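Local coordinates for protein alpha-toxin (Clostridium novyi, PDB 2VK9) that belongs to the large clostridial toxins and carries a catalytic domain of the GT-A glycosyltransferase type together with an N-terminal helical domain, at residues A[132-137]-A[236-241]; A[138-143]-A[203-208]; A[266-271]-A[384-389]. All blocks are in the same frame, centred on the assembly; numbering follows the deposited sequence.

Contact 1 of 3, residues A[132-137]-A[236-241]; sequences FYDKNS and ATDINT
Two torsions aim the side chains here: Tyr133 places its CG between backbone N and carbonyl carbon (chi1 84°), bringing ring atoms CD1 and CE1 to Ala236 CB, while Asp238 extends with CG opposite its own backbone N (chi1 179°) and reaches the chain beyond Tyr133. The framework is a parallel beta pairing at one end of the mixed sheet of this GT-A-type domain, with strand 237-238 outermost beside 128-133. Tyr133 N donates to Thr237 O at 3.0 Å, and Ile239 N returns to Tyr133 O at 3.0 Å; Thr237 is also backbone-bonded to Leu131, the alternation expected of parallel strands. On one face of the sheet lie Phe132 and Thr237, and Phe132 CD2 meets Ile239 CG2 at 3.8 Å, a contact between two buried apolar side chains. On the other face, Ala236 is a small apolar partner for the ring of Tyr133, whose OH bonds to Asn228. Past the strand the chain makes a type I turn from Asp134 to Ser137. An Asx turn reinforces it, Asn136 N donating to Asp134 OD1 at 2.9 Å, while Asp134 OD2 is held by Tyr253 OH. Asp238 suits its place because a carboxylate can receive the turn's amide: Lys135 N meets Asp238 OD1 at 3.1 Å from above the carboxylate plane, 55° out of it.

Contact 2 of 3, residues A[138-143]-A[203-208]; sequences LLVNTL and DIIINF
Leu139 O accepts a hydrogen bond from Leu143 N at 2.8 Å, the first turn of helix 140-157, and sets the two leucines one turn apart so that both point at Ile205 and its neighbours on helix 201-213. The side chains that meet across the contact are all apolar, as suits a buried helix-helix interface. Ile205 is central: its CD1 reaches the start of the other helix, 4.2 Å from Val140 CG2 and 3.9 Å from Leu139 C, while its CG1 lies 3.8 Å from Leu143 CD2. Its long branch gets there because CG1 stands opposite the carbonyl carbon (chi1 -65°), leaving CG2 to touch Leu143 CB. The two methyls of Leu143 divide the work: CD2 takes Ile205, and CD1 meets the Phe208 ring at CD2, 3.7 Å away. On the other flank Leu139 CD1 rests 3.7 Å from Ile206 CG1. Leu139 occupies the N-cap position without a capping side chain; Asp202 OD1 accepts from Leu138 N and more weakly from Leu139 N, tying the residues before helix 140-157 to the start of helix 201-213. Helix 173-195 closes one side, with Leu188 against both Leu143 and Phe208, and helix 217-234 the other, where Lys224 touches Leu139 and Ile206.

Contact 3 of 3, residues A[266-271]-A[384-389]; sequences ASDILR and FSNAFI
The guanidinium of Arg271 and the side-chain amide of Asn386 lie nearly parallel, their planes 14° apart, with Asn386 ND2 over one guanidinium face. Asp268 OD1 sits over that same face, 3.2 Å from Arg271 NH2; no N-H points at it, so this salt bridge works through charge alone. The edges carry the directed bonds, Ser267 O on one and the Asn386 carbonyl on another. The setting is the core of the GT-A-type domain, where helix 263-278 packs on the central sheet at the point where strand 382-391 turns a corner. That corner presents Asn386 O to the helix, and Arg271 NH1 reaches it at 2.8 Å with the oxygen almost exactly in the guanidinium plane. Arg271 is a fitting residue because its other nitrogens can be spent on its own helix: NE donates to Ser267 O at 2.9 Å and NH2 to Ser267 OG at 2.9 Å. A bend at chi3 (-55°) turns the head back to Ser267, and the bonds from NE, NH2 and NH1 then fix its rotation. Ser267 O also takes the helix bond from Arg271 N, so N and NE approach it from opposite faces of its carbonyl plane, with a weak third bond from NH2. Asn386 adds a weak bond from ND2 to Asp268 OD1 at 2.8 Å, the carboxylate and amide planes 67° apart. The other oxygen, Asp268 OD2, is bonded to Ser475 OG. Tyr480 of helix 477-488 touches Arg271, Asn386 and Ile389. The arginine's aliphatic part is used too: Ile389 CD1 lies 3.6 Å from Arg271 CD.

Along the chain, contact 2 opens and closes within the span between the two segments of contact 1, and contact 3 comes after both. Contacts 1 and 3 both reach the mixed sheet of the catalytic domain, their centres about 17 Å apart; contact 1 is at the outermost strand 237-238, contact 3 at strand 382-391, and they touch where Ile239 CG2 meets Leu270 CD2 at 4.2 Å. Strand 128-133 is followed, after a short turn, by helix 140-157, so contacts 1 and 2, about 15 Å apart between centres, adjoin through Tyr133 and Leu138. Contacts 2 and 3 do not touch, their centres being about 24 Å apart. Together they join peripheral helices, one end of the sheet and the centre of the chain within one domain.

Contact 1 of 3, residues A[132-137]-A[236-241]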
ATOM      1  N   PHE A 132       9.196  -9.221  10.146  1.00 17.63           N
ATOM      2  CA  PHE A 132       8.367  -8.883  11.272  1.00 17.67           C
ATOM      3  C   PHE A 132       7.130  -9.732  11.255  1.00 18.31           C
ATOM      4  O   PHE A 132       6.550  -9.957  10.205  1.00 18.69           O
ATOM      5  CB  PHE A 132       8.007  -7.403  11.225  1.00 17.27           C
ATOM      6  CG  PHE A 132       9.155  -6.504  11.571  1.00 16.27           C
ATOM      7  CD1 PHE A 132       9.958  -5.966  10.574  1.00 15.18           C
ATOM      8  CD2 PHE A 132       9.447  -6.210  12.897  1.00 14.96           C
ATOM      9  CE1 PHE A 132      11.033  -5.135  10.898  1.00 15.34           C
ATOM     10  CE2 PHE A 132      10.520  -5.382  13.227  1.00 14.92           C
ATOM     11  CZ  PHE A 132      11.312  -4.845  12.230  1.00 15.11           C
ATOM     12  N   TYR A 133       6.747 -10.227  12.422  1.00 18.91           N
ATOM     13  CA  TYR A 133       5.514 -10.968  12.557  1.00 19.57           C
ATOM     14  C   TYR A 133       4.873 -10.691  13.910  1.00 19.90           C
ATOM     15  O   TYR A 133       5.484 -10.075  14.784  1.00 19.89           O
ATOM     16  CB  TYR A 133       5.774 -12.453  12.365  1.00 19.91           C
ATOM     17  CG  TYR A 133       6.239 -13.203  13.594  1.00 20.58           C
ATOM     18  CD1 TYR A 133       7.480 -12.941  14.173  1.00 20.19           C
ATOM     19  CD2 TYR A 133       5.447 -14.209  14.153  1.00 21.29           C
ATOM     20  CE1 TYR A 133       7.918 -13.647  15.276  1.00 20.51           C
ATOM     21  CE2 TYR A 133       5.871 -14.930  15.259  1.00 21.70           C
ATOM     22  CZ  TYR A 133       7.112 -14.645  15.820  1.00 21.92           C
ATOM     23  OH  TYR A 133       7.542 -15.352  16.928  1.00 21.29           O
ATOM     24  N   ASP A 134       3.636 -11.136  14.070  1.00 20.24           N
ATOM     25  CA  ASP A 134       2.909 -10.908  15.293  1.00 21.04           C
ATOM     26  C   ASP A 134       2.623 -12.247  15.973  1.00 21.74           C
ATOM     27  O   ASP A 134       1.650 -12.958  15.642  1.00 21.37           O
ATOM     28  CB  ASP A 134       1.627 -10.135  15.006  1.00 21.13           C
ATOM     29  CG  ASP A 134       0.908  -9.717  16.260  1.00 21.47           C
ATOM     30  OD1 ASP A 134       1.122 -10.334  17.323  1.00 21.99           O
ATOM     31  OD2 ASP A 134       0.115  -8.762  16.188  1.00 24.10           O
ATOM     32  N   LYS A 135       3.495 -12.568  16.925  1.00 22.57           N
ATOM     33  CA  LYS A 135       3.456 -13.810  17.687  1.00 23.50           C
ATOM     34  C   LYS A 135       2.098 -14.006  18.337  1.00 23.81           C
ATOM     35  O   LYS A 135       1.615 -15.132  18.470  1.00 23.69           O
ATOM     36  CB  LYS A 135       4.543 -13.773  18.762  1.00 23.82           C
ATOM     37  CG  LYS A 135       4.707 -15.040  19.549  1.00 25.07           C
ATOM     38  CD  LYS A 135       5.629 -14.828  20.724  1.00 27.77           C
ATOM     39  CE  LYS A 135       6.136 -16.169  21.232  1.00 29.65           C
ATOM     40  NZ  LYS A 135       6.484 -16.141  22.683  1.00 32.06           N
ATOM     41  N   ASN A 136       1.479 -12.900  18.729  1.00 24.32           N
ATOM     42  CA  ASN A 136       0.229 -12.961  19.463  1.00 24.99           C
ATOM     43  C   ASN A 136      -0.992 -13.157  18.588  1.00 25.46           C
ATOM     44  O   ASN A 136      -2.082 -13.441  19.097  1.00 25.74           O
ATOM     45  CB  ASN A 136       0.063 -11.731  20.351  1.00 24.90           C
ATOM     46  CG  ASN A 136       0.884 -11.814  21.626  1.00 25.20           C
ATOM     47  OD1 ASN A 136       0.827 -10.917  22.451  1.00 26.41           O
ATOM     48  ND2 ASN A 136       1.640 -12.897  21.799  1.00 24.99           N
ATOM     49  N   SER A 137      -0.814 -13.018  17.276  1.00 25.88           N
ATOM     50  CA  SER A 137      -1.932 -13.117  16.356  1.00 26.47           C
ATOM     51  C   SER A 137      -1.510 -13.928  15.137  1.00 26.71           C
ATOM     52  O   SER A 137      -1.111 -13.372  14.096  1.00 27.49           O
ATOM     53  CB  SER A 137      -2.433 -11.725  15.978  1.00 26.47           C
ATOM     54  OG  SER A 137      -1.633 -11.167  14.960  1.00 27.33           O
ATOM     55  N   ALA A 236      12.530 -14.525  12.843  1.00 22.83           N
ATOM     56  CA  ALA A 236      11.610 -13.410  12.713  1.00 23.20           C
ATOM     57  C   ALA A 236      11.585 -12.614  14.001  1.00 23.73           C
ATOM     58  O   ALA A 236      11.775 -13.169  15.080  1.00 23.73           O
ATOM     59  CB  ALA A 236      10.239 -13.904  12.384  1.00 22.90           C
ATOM     60  N   THR A 237      11.368 -11.311  13.888  1.00 24.53           N
ATOM     61  CA  THR A 237      11.252 -10.489  15.070  1.00 25.70           C
ATOM     62  C   THR A 237       9.776 -10.284  15.381  1.00 26.17           C
ATOM     63  O   THR A 237       8.973 -10.021  14.488  1.00 26.30           O
ATOM     64  CB  THR A 237      12.041  -9.142  14.945  1.00 25.73           C
ATOM     65  OG1 THR A 237      11.390  -8.278  14.023  1.00 27.64           O
ATOM     66  CG2 THR A 237      13.454  -9.371  14.425  1.00 26.05           C
ATOM     67  N   ASP A 238       9.421 -10.441  16.647  1.00 27.12           N
ATOM     68  CA  ASP A 238       8.051 -10.259  17.099  1.00 28.14           C
ATOM     69  C   ASP A 238       7.790  -8.776  17.343  1.00 28.77           C
ATOM     70  O   ASP A 238       8.605  -8.102  17.974  1.00 29.08           O
ATOM     71  CB  ASP A 238       7.853 -11.045  18.388  1.00 28.26           C
ATOM     72  CG  ASP A 238       6.454 -10.913  18.963  1.00 29.26           C
ATOM     73  OD1 ASP A 238       5.502 -10.570  18.223  1.00 28.16           O
ATOM     74  OD2 ASP A 238       6.315 -11.187  20.178  1.00 31.43           O
ATOM     75  N   ILE A 239       6.660  -8.272  16.845  1.00 29.41           N
ATOM     76  CA  ILE A 239       6.331  -6.844  16.960  1.00 30.05           C
ATOM     77  C   ILE A 239       5.814  -6.445  18.346  1.00 31.02           C
ATOM     78  O   ILE A 239       6.009  -5.311  18.772  1.00 30.81           O
ATOM     79  CB  ILE A 239       5.389  -6.344  15.826  1.00 29.74           C
ATOM     80  CG1 ILE A 239       4.048  -7.084  15.816  1.00 29.49           C
ATOM     81  CG2 ILE A 239       6.051  -6.501  14.478  1.00 29.62           C
ATOM     82  CD1 ILE A 239       2.907  -6.306  16.382  1.00 28.59           C
ATOM     83  N   ASN A 240       5.175  -7.383  19.046  1.00 32.51           N
ATOM     84  CA  ASN A 240       4.677  -7.162  20.413  1.00 34.07           C
ATOM     85  C   ASN A 240       5.761  -6.739  21.397  1.00 35.24           C
ATOM     86  O   ASN A 240       5.480  -6.172  22.450  1.00 35.54           O
ATOM     87  CB  ASN A 240       4.035  -8.438  20.954  1.00 33.81           C
ATOM     88  CG  ASN A 240       2.843  -8.869  20.153  1.00 34.07           C
ATOM     89  OD1 ASN A 240       2.960  -9.714  19.278  1.00 35.10           O
ATOM     90  ND2 ASN A 240       1.685  -8.287  20.436  1.00 34.06           N
ATOM     91  N   THR A 241       7.003  -7.031  21.034  1.00 36.77           N
ATOM     92  CA  THR A 241       8.123  -6.939  21.946  1.00 38.13           C
ATOM     93  C   THR A 241       9.046  -5.761  21.590  1.00 38.88           C
ATOM     94  O   THR A 241      10.132  -5.598  22.151  1.00 38.89           O
ATOM     95  CB  THR A 241       8.853  -8.310  22.019  1.00 38.11           C
ATOM     96  OG1 THR A 241       9.489  -8.443  23.290  1.00 40.20           O
ATOM     97  CG2 THR A 241       9.871  -8.491  20.890  1.00 37.83           C
TER

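Contact 2 of 3, residues A[138-143]-A[203-208]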
ATOM      1  N   LEU A 138      -1.583 -15.250  15.293  1.00 26.63           N
ATOM      2  CA  LEU A 138      -1.059 -16.184  14.307  1.00 26.57           C
ATOM      3  C   LEU A 138      -2.190 -17.049  13.768  1.00 26.99           C
ATOM      4  O   LEU A 138      -1.963 -18.013  13.017  1.00 27.16           O
ATOM      5  CB  LEU A 138      -0.004 -17.081  14.957  1.00 26.08           C
ATOM      6  CG  LEU A 138       1.396 -16.523  15.157  1.00 24.92           C
ATOM      7  CD1 LEU A 138       2.102 -17.284  16.255  1.00 24.28           C
ATOM      8  CD2 LEU A 138       2.150 -16.647  13.882  1.00 24.29           C
ATOM      9  N   LEU A 139      -3.406 -16.702  14.173  1.00 26.93           N
ATOM     10  CA  LEU A 139      -4.571 -17.479  13.833  1.00 27.02           C
ATOM     11  C   LEU A 139      -5.592 -16.643  13.079  1.00 27.39           C
ATOM     12  O   LEU A 139      -6.716 -17.093  12.846  1.00 27.57           O
ATOM     13  CB  LEU A 139      -5.202 -18.045  15.097  1.00 26.68           C
ATOM     14  CG  LEU A 139      -4.430 -19.098  15.877  1.00 26.00           C
ATOM     15  CD1 LEU A 139      -5.237 -19.451  17.123  1.00 23.81           C
ATOM     16  CD2 LEU A 139      -4.149 -20.332  15.014  1.00 24.10           C
ATOM     17  N   VAL A 140      -5.197 -15.436  12.691  1.00 27.67           N
ATOM     18  CA  VAL A 140      -6.107 -14.514  12.026  1.00 28.24           C
ATOM     19  C   VAL A 140      -6.564 -15.091  10.683  1.00 28.93           C
ATOM     20  O   VAL A 140      -7.741 -15.034  10.335  1.00 29.12           O
ATOM     21  CB  VAL A 140      -5.481 -13.123  11.839  1.00 27.88           C
ATOM     22  CG1 VAL A 140      -6.516 -12.157  11.306  1.00 27.51           C
ATOM     23  CG2 VAL A 140      -4.911 -12.615  13.162  1.00 27.96           C
ATOM     24  N   ASN A 141      -5.626 -15.668   9.946  1.00 29.71           N
ATOM     25  CA  ASN A 141      -5.944 -16.319   8.703  1.00 30.63           C
ATOM     26  C   ASN A 141      -6.930 -17.478   8.880  1.00 31.13           C
ATOM     27  O   ASN A 141      -7.874 -17.609   8.105  1.00 31.32           O
ATOM     28  CB  ASN A 141      -4.667 -16.801   8.042  1.00 30.84           C
ATOM     29  CG  ASN A 141      -4.928 -17.487   6.740  1.00 32.17           C
ATOM     30  OD1 ASN A 141      -5.463 -16.889   5.809  1.00 33.66           O
ATOM     31  ND2 ASN A 141      -4.565 -18.762   6.662  1.00 34.23           N
ATOM     32  N   THR A 142      -6.709 -18.316   9.895  1.00 31.85           N
ATOM     33  CA  THR A 142      -7.653 -19.383  10.244  1.00 32.05           C
ATOM     34  C   THR A 142      -9.015 -18.808  10.629  1.00 32.52           C
ATOM     35  O   THR A 142     -10.052 -19.359  10.250  1.00 33.29           O
ATOM     36  CB  THR A 142      -7.101 -20.295  11.361  1.00 31.92           C
ATOM     37  OG1 THR A 142      -6.255 -21.281  10.773  1.00 32.06           O
ATOM     38  CG2 THR A 142      -8.217 -21.014  12.118  1.00 31.40           C
ATOM     39  N   LEU A 143      -9.007 -17.701  11.368  1.00 32.62           N
ATOM     40  CA  LEU A 143     -10.241 -17.024  11.754  1.00 32.70           C
ATOM     41  C   LEU A 143     -11.027 -16.526  10.544  1.00 32.89           C
ATOM     42  O   LEU A 143     -12.234 -16.733  10.480  1.00 33.13           O
ATOM     43  CB  LEU A 143      -9.974 -15.866  12.726  1.00 32.49           C
ATOM     44  CG  LEU A 143     -11.175 -14.956  13.012  1.00 32.35           C
ATOM     45  CD1 LEU A 143     -12.256 -15.691  13.780  1.00 31.34           C
ATOM     46  CD2 LEU A 143     -10.758 -13.693  13.749  1.00 32.68           C
ATOM     47  N   ASP A 203      -5.621 -15.882  21.666  1.00 29.17           N
ATOM     48  CA  ASP A 203      -6.422 -16.425  22.755  1.00 28.55           C
ATOM     49  C   ASP A 203      -7.891 -16.098  22.539  1.00 27.64           C
ATOM     50  O   ASP A 203      -8.756 -16.941  22.750  1.00 27.78           O
ATOM     51  CB  ASP A 203      -5.939 -15.909  24.111  1.00 29.02           C
ATOM     52  CG  ASP A 203      -4.543 -16.430  24.485  1.00 30.95           C
ATOM     53  OD1 ASP A 203      -4.210 -17.603  24.164  1.00 31.78           O
ATOM     54  OD2 ASP A 203      -3.778 -15.649  25.112  1.00 32.65           O
ATOM     55  N   ILE A 204      -8.158 -14.877  22.088  1.00 26.83           N
ATOM     56  CA  ILE A 204      -9.514 -14.418  21.804  1.00 25.90           C
ATOM     57  C   ILE A 204     -10.122 -15.202  20.648  1.00 25.62           C
ATOM     58  O   ILE A 204     -11.280 -15.612  20.694  1.00 25.64           O
ATOM     59  CB  ILE A 204      -9.536 -12.911  21.513  1.00 25.66           C
ATOM     60  CG1 ILE A 204      -9.062 -12.150  22.757  1.00 25.21           C
ATOM     61  CG2 ILE A 204     -10.925 -12.465  21.084  1.00 24.52           C
ATOM     62  CD1 ILE A 204      -8.800 -10.681  22.540  1.00 25.13           C
ATOM     63  N   ILE A 205      -9.327 -15.428  19.619  1.00 25.34           N
ATOM     64  CA  ILE A 205      -9.780 -16.230  18.508  1.00 25.29           C
ATOM     65  C   ILE A 205     -10.103 -17.646  18.979  1.00 25.77           C
ATOM     66  O   ILE A 205     -11.202 -18.132  18.715  1.00 26.85           O
ATOM     67  CB  ILE A 205      -8.785 -16.221  17.340  1.00 25.02           C
ATOM     68  CG1 ILE A 205      -8.686 -14.810  16.747  1.00 23.74           C
ATOM     69  CG2 ILE A 205      -9.217 -17.229  16.281  1.00 24.99           C
ATOM     70  CD1 ILE A 205      -7.592 -14.651  15.726  1.00 23.83           C
ATOM     71  N   ILE A 206      -9.185 -18.288  19.705  1.00 25.78           N
ATOM     72  CA  ILE A 206      -9.414 -19.651  20.217  1.00 25.42           C
ATOM     73  C   ILE A 206     -10.714 -19.719  21.005  1.00 25.66           C
ATOM     74  O   ILE A 206     -11.463 -20.676  20.894  1.00 25.52           O
ATOM     75  CB  ILE A 206      -8.224 -20.173  21.069  1.00 25.21           C
ATOM     76  CG1 ILE A 206      -7.006 -20.399  20.184  1.00 24.20           C
ATOM     77  CG2 ILE A 206      -8.567 -21.491  21.771  1.00 24.47           C
ATOM     78  CD1 ILE A 206      -5.756 -20.708  20.931  1.00 23.12           C
ATOM     79  N   ASN A 207     -10.982 -18.681  21.783  1.00 26.52           N
ATOM     80  CA  ASN A 207     -12.226 -18.591  22.540  1.00 27.67           C
ATOM     81  C   ASN A 207     -13.436 -18.545  21.606  1.00 28.38           C
ATOM     82  O   ASN A 207     -14.407 -19.289  21.786  1.00 28.61           O
ATOM     83  CB  ASN A 207     -12.201 -17.356  23.441  1.00 27.41           C
ATOM     84  CG  ASN A 207     -13.108 -17.491  24.641  1.00 27.63           C
ATOM     85  OD1 ASN A 207     -14.326 -17.501  24.505  1.00 28.50           O
ATOM     86  ND2 ASN A 207     -12.516 -17.576  25.832  1.00 27.16           N
ATOM     87  N   PHE A 208     -13.343 -17.685  20.597  1.00 28.95           N
ATOM     88  CA  PHE A 208     -14.422 -17.447  19.656  1.00 29.66           C
ATOM     89  C   PHE A 208     -14.745 -18.678  18.812  1.00 30.13           C
ATOM     90  O   PHE A 208     -15.909 -19.036  18.655  1.00 30.18           O
ATOM     91  CB  PHE A 208     -14.054 -16.267  18.760  1.00 29.72           C
ATOM     92  CG  PHE A 208     -15.072 -15.963  17.709  1.00 30.07           C
ATOM     93  CD1 PHE A 208     -16.283 -15.354  18.046  1.00 30.52           C
ATOM     94  CD2 PHE A 208     -14.810 -16.257  16.371  1.00 30.16           C
ATOM     95  CE1 PHE A 208     -17.234 -15.062  17.072  1.00 30.76           C
ATOM     96  CE2 PHE A 208     -15.744 -15.972  15.384  1.00 29.99           C
ATOM     97  CZ  PHE A 208     -16.966 -15.376  15.733  1.00 30.89           C
TER

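Contact 3 of 3, residues A[266-271]-A[384-389]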
ATOM      1  N   ALA A 266      -3.801  -4.703   7.657  1.00 25.83           N
ATOM      2  CA  ALA A 266      -3.005  -4.694   8.868  1.00 25.30           C
ATOM      3  C   ALA A 266      -1.549  -4.467   8.501  1.00 25.30           C
ATOM      4  O   ALA A 266      -0.848  -3.672   9.124  1.00 25.35           O
ATOM      5  CB  ALA A 266      -3.167  -6.003   9.593  1.00 25.22           C
ATOM      6  N   SER A 267      -1.109  -5.161   7.460  1.00 25.28           N
ATOM      7  CA  SER A 267       0.279  -5.126   7.038  1.00 25.10           C
ATOM      8  C   SER A 267       0.608  -3.811   6.333  1.00 24.81           C
ATOM      9  O   SER A 267       1.769  -3.453   6.199  1.00 24.75           O
ATOM     10  CB  SER A 267       0.567  -6.334   6.138  1.00 25.11           C
ATOM     11  OG  SER A 267       1.854  -6.254   5.549  1.00 26.34           O
ATOM     12  N   ASP A 268      -0.421  -3.107   5.871  1.00 24.64           N
ATOM     13  CA  ASP A 268      -0.243  -1.792   5.285  1.00 24.64           C
ATOM     14  C   ASP A 268       0.035  -0.797   6.383  1.00 24.01           C
ATOM     15  O   ASP A 268       0.863   0.093   6.240  1.00 24.15           O
ATOM     16  CB  ASP A 268      -1.497  -1.362   4.543  1.00 25.30           C
ATOM     17  CG  ASP A 268      -1.573  -1.923   3.124  1.00 27.71           C
ATOM     18  OD1 ASP A 268      -0.571  -2.531   2.647  1.00 29.32           O
ATOM     19  OD2 ASP A 268      -2.650  -1.739   2.486  1.00 28.92           O
ATOM     20  N   ILE A 269      -0.676  -0.951   7.489  1.00 23.19           N
ATOM     21  CA  ILE A 269      -0.451  -0.106   8.649  1.00 22.24           C
ATOM     22  C   ILE A 269       0.947  -0.367   9.232  1.00 21.96           C
ATOM     23  O   ILE A 269       1.749   0.557   9.393  1.00 21.62           O
ATOM     24  CB  ILE A 269      -1.590  -0.285   9.684  1.00 21.99           C
ATOM     25  CG1 ILE A 269      -2.924   0.050   9.019  1.00 20.66           C
ATOM     26  CG2 ILE A 269      -1.362   0.569  10.934  1.00 21.45           C
ATOM     27  CD1 ILE A 269      -4.108  -0.372   9.798  1.00 19.90           C
ATOM     28  N   LEU A 270       1.240  -1.636   9.497  1.00 21.62           N
ATOM     29  CA  LEU A 270       2.480  -2.021  10.147  1.00 21.18           C
ATOM     30  C   LEU A 270       3.698  -1.521   9.366  1.00 20.78           C
ATOM     31  O   LEU A 270       4.649  -0.994   9.949  1.00 20.87           O
ATOM     32  CB  LEU A 270       2.504  -3.536  10.370  1.00 21.10           C
ATOM     33  CG  LEU A 270       3.609  -4.166  11.216  1.00 21.35           C
ATOM     34  CD1 LEU A 270       3.728  -3.482  12.566  1.00 22.03           C
ATOM     35  CD2 LEU A 270       3.341  -5.649  11.395  1.00 21.52           C
ATOM     36  N   ARG A 271       3.640  -1.676   8.048  1.00 20.38           N
ATOM     37  CA  ARG A 271       4.610  -1.143   7.090  1.00 20.30           C
ATOM     38  C   ARG A 271       5.080   0.264   7.451  1.00 20.26           C
ATOM     39  O   ARG A 271       6.278   0.570   7.488  1.00 20.33           O
ATOM     40  CB  ARG A 271       3.864  -1.035   5.780  1.00 20.64           C
ATOM     41  CG  ARG A 271       4.656  -1.099   4.527  1.00 21.62           C
ATOM     42  CD  ARG A 271       3.681  -1.374   3.393  1.00 20.83           C
ATOM     43  NE  ARG A 271       2.921  -2.578   3.696  1.00 20.78           N
ATOM     44  CZ  ARG A 271       2.550  -3.487   2.804  1.00 21.41           C
ATOM     45  NH1 ARG A 271       2.856  -3.351   1.511  1.00 21.24           N
ATOM     46  NH2 ARG A 271       1.867  -4.542   3.221  1.00 21.40           N
ATOM     47  N   PHE A 384       1.730   3.763  -8.628  1.00 40.39           N
ATOM     48  CA  PHE A 384       2.339   3.509  -7.320  1.00 38.05           C
ATOM     49  C   PHE A 384       1.835   2.206  -6.720  1.00 36.82           C
ATOM     50  O   PHE A 384       0.643   1.910  -6.765  1.00 36.76           O
ATOM     51  CB  PHE A 384       2.037   4.629  -6.323  1.00 37.93           C
ATOM     52  CG  PHE A 384       2.882   5.863  -6.489  1.00 37.09           C
ATOM     53  CD1 PHE A 384       4.238   5.777  -6.770  1.00 36.62           C
ATOM     54  CD2 PHE A 384       2.321   7.124  -6.315  1.00 36.40           C
ATOM     55  CE1 PHE A 384       5.014   6.934  -6.912  1.00 35.88           C
ATOM     56  CE2 PHE A 384       3.091   8.282  -6.446  1.00 35.56           C
ATOM     57  CZ  PHE A 384       4.436   8.188  -6.749  1.00 34.93           C
ATOM     58  N   SER A 385       2.768   1.434  -6.173  1.00 35.14           N
ATOM     59  CA  SER A 385       2.468   0.264  -5.369  1.00 33.44           C
ATOM     60  C   SER A 385       3.162   0.452  -4.031  1.00 32.37           C
ATOM     61  O   SER A 385       4.254   1.021  -3.978  1.00 32.62           O
ATOM     62  CB  SER A 385       3.007  -0.988  -6.043  1.00 33.42           C
ATOM     63  OG  SER A 385       2.693  -2.138  -5.285  1.00 33.62           O
ATOM     64  N   ASN A 386       2.541  -0.016  -2.952  1.00 30.69           N
ATOM     65  CA  ASN A 386       3.174   0.057  -1.639  1.00 29.06           C
ATOM     66  C   ASN A 386       3.927  -1.229  -1.271  1.00 28.12           C
ATOM     67  O   ASN A 386       4.164  -1.516  -0.097  1.00 28.00           O
ATOM     68  CB  ASN A 386       2.161   0.464  -0.562  1.00 29.13           C
ATOM     69  CG  ASN A 386       1.117  -0.605  -0.295  1.00 28.34           C
ATOM     70  OD1 ASN A 386       0.773  -1.386  -1.183  1.00 27.36           O
ATOM     71  ND2 ASN A 386       0.598  -0.633   0.936  1.00 26.83           N
ATOM     72  N   ALA A 387       4.317  -1.982  -2.298  1.00 26.86           N
ATOM     73  CA  ALA A 387       5.051  -3.235  -2.134  1.00 25.60           C
ATOM     74  C   ALA A 387       6.547  -3.039  -1.912  1.00 24.78           C
ATOM     75  O   ALA A 387       7.227  -3.940  -1.421  1.00 24.70           O
ATOM     76  CB  ALA A 387       4.816  -4.124  -3.323  1.00 25.39           C
ATOM     77  N   PHE A 388       7.053  -1.870  -2.295  1.00 23.98           N
ATOM     78  CA  PHE A 388       8.466  -1.524  -2.143  1.00 23.14           C
ATOM     79  C   PHE A 388       8.562  -0.036  -1.830  1.00 22.96           C
ATOM     80  O   PHE A 388       8.199   0.803  -2.662  1.00 23.31           O
ATOM     81  CB  PHE A 388       9.220  -1.854  -3.428  1.00 22.93           C
ATOM     82  CG  PHE A 388      10.716  -1.791  -3.306  1.00 21.90           C
ATOM     83  CD1 PHE A 388      11.441  -2.892  -2.866  1.00 22.11           C
ATOM     84  CD2 PHE A 388      11.407  -0.656  -3.679  1.00 21.25           C
ATOM     85  CE1 PHE A 388      12.832  -2.850  -2.775  1.00 20.84           C
ATOM     86  CE2 PHE A 388      12.796  -0.610  -3.587  1.00 20.76           C
ATOM     87  CZ  PHE A 388      13.500  -1.706  -3.136  1.00 20.77           C
ATOM     88  N   ILE A 389       9.027   0.278  -0.621  1.00 22.12           N
ATOM     89  CA  ILE A 389       9.083   1.642  -0.119  1.00 21.42           C
ATOM     90  C   ILE A 389      10.460   1.924   0.451  1.00 21.39           C
ATOM     91  O   ILE A 389      10.979   1.141   1.250  1.00 21.53           O
ATOM     92  CB  ILE A 389       8.079   1.857   1.026  1.00 21.43           C
ATOM     93  CG1 ILE A 389       6.689   1.321   0.669  1.00 21.29           C
ATOM     94  CG2 ILE A 389       8.012   3.325   1.428  1.00 21.15           C
ATOM     95  CD1 ILE A 389       5.772   1.197   1.888  1.00 21.34           C
TER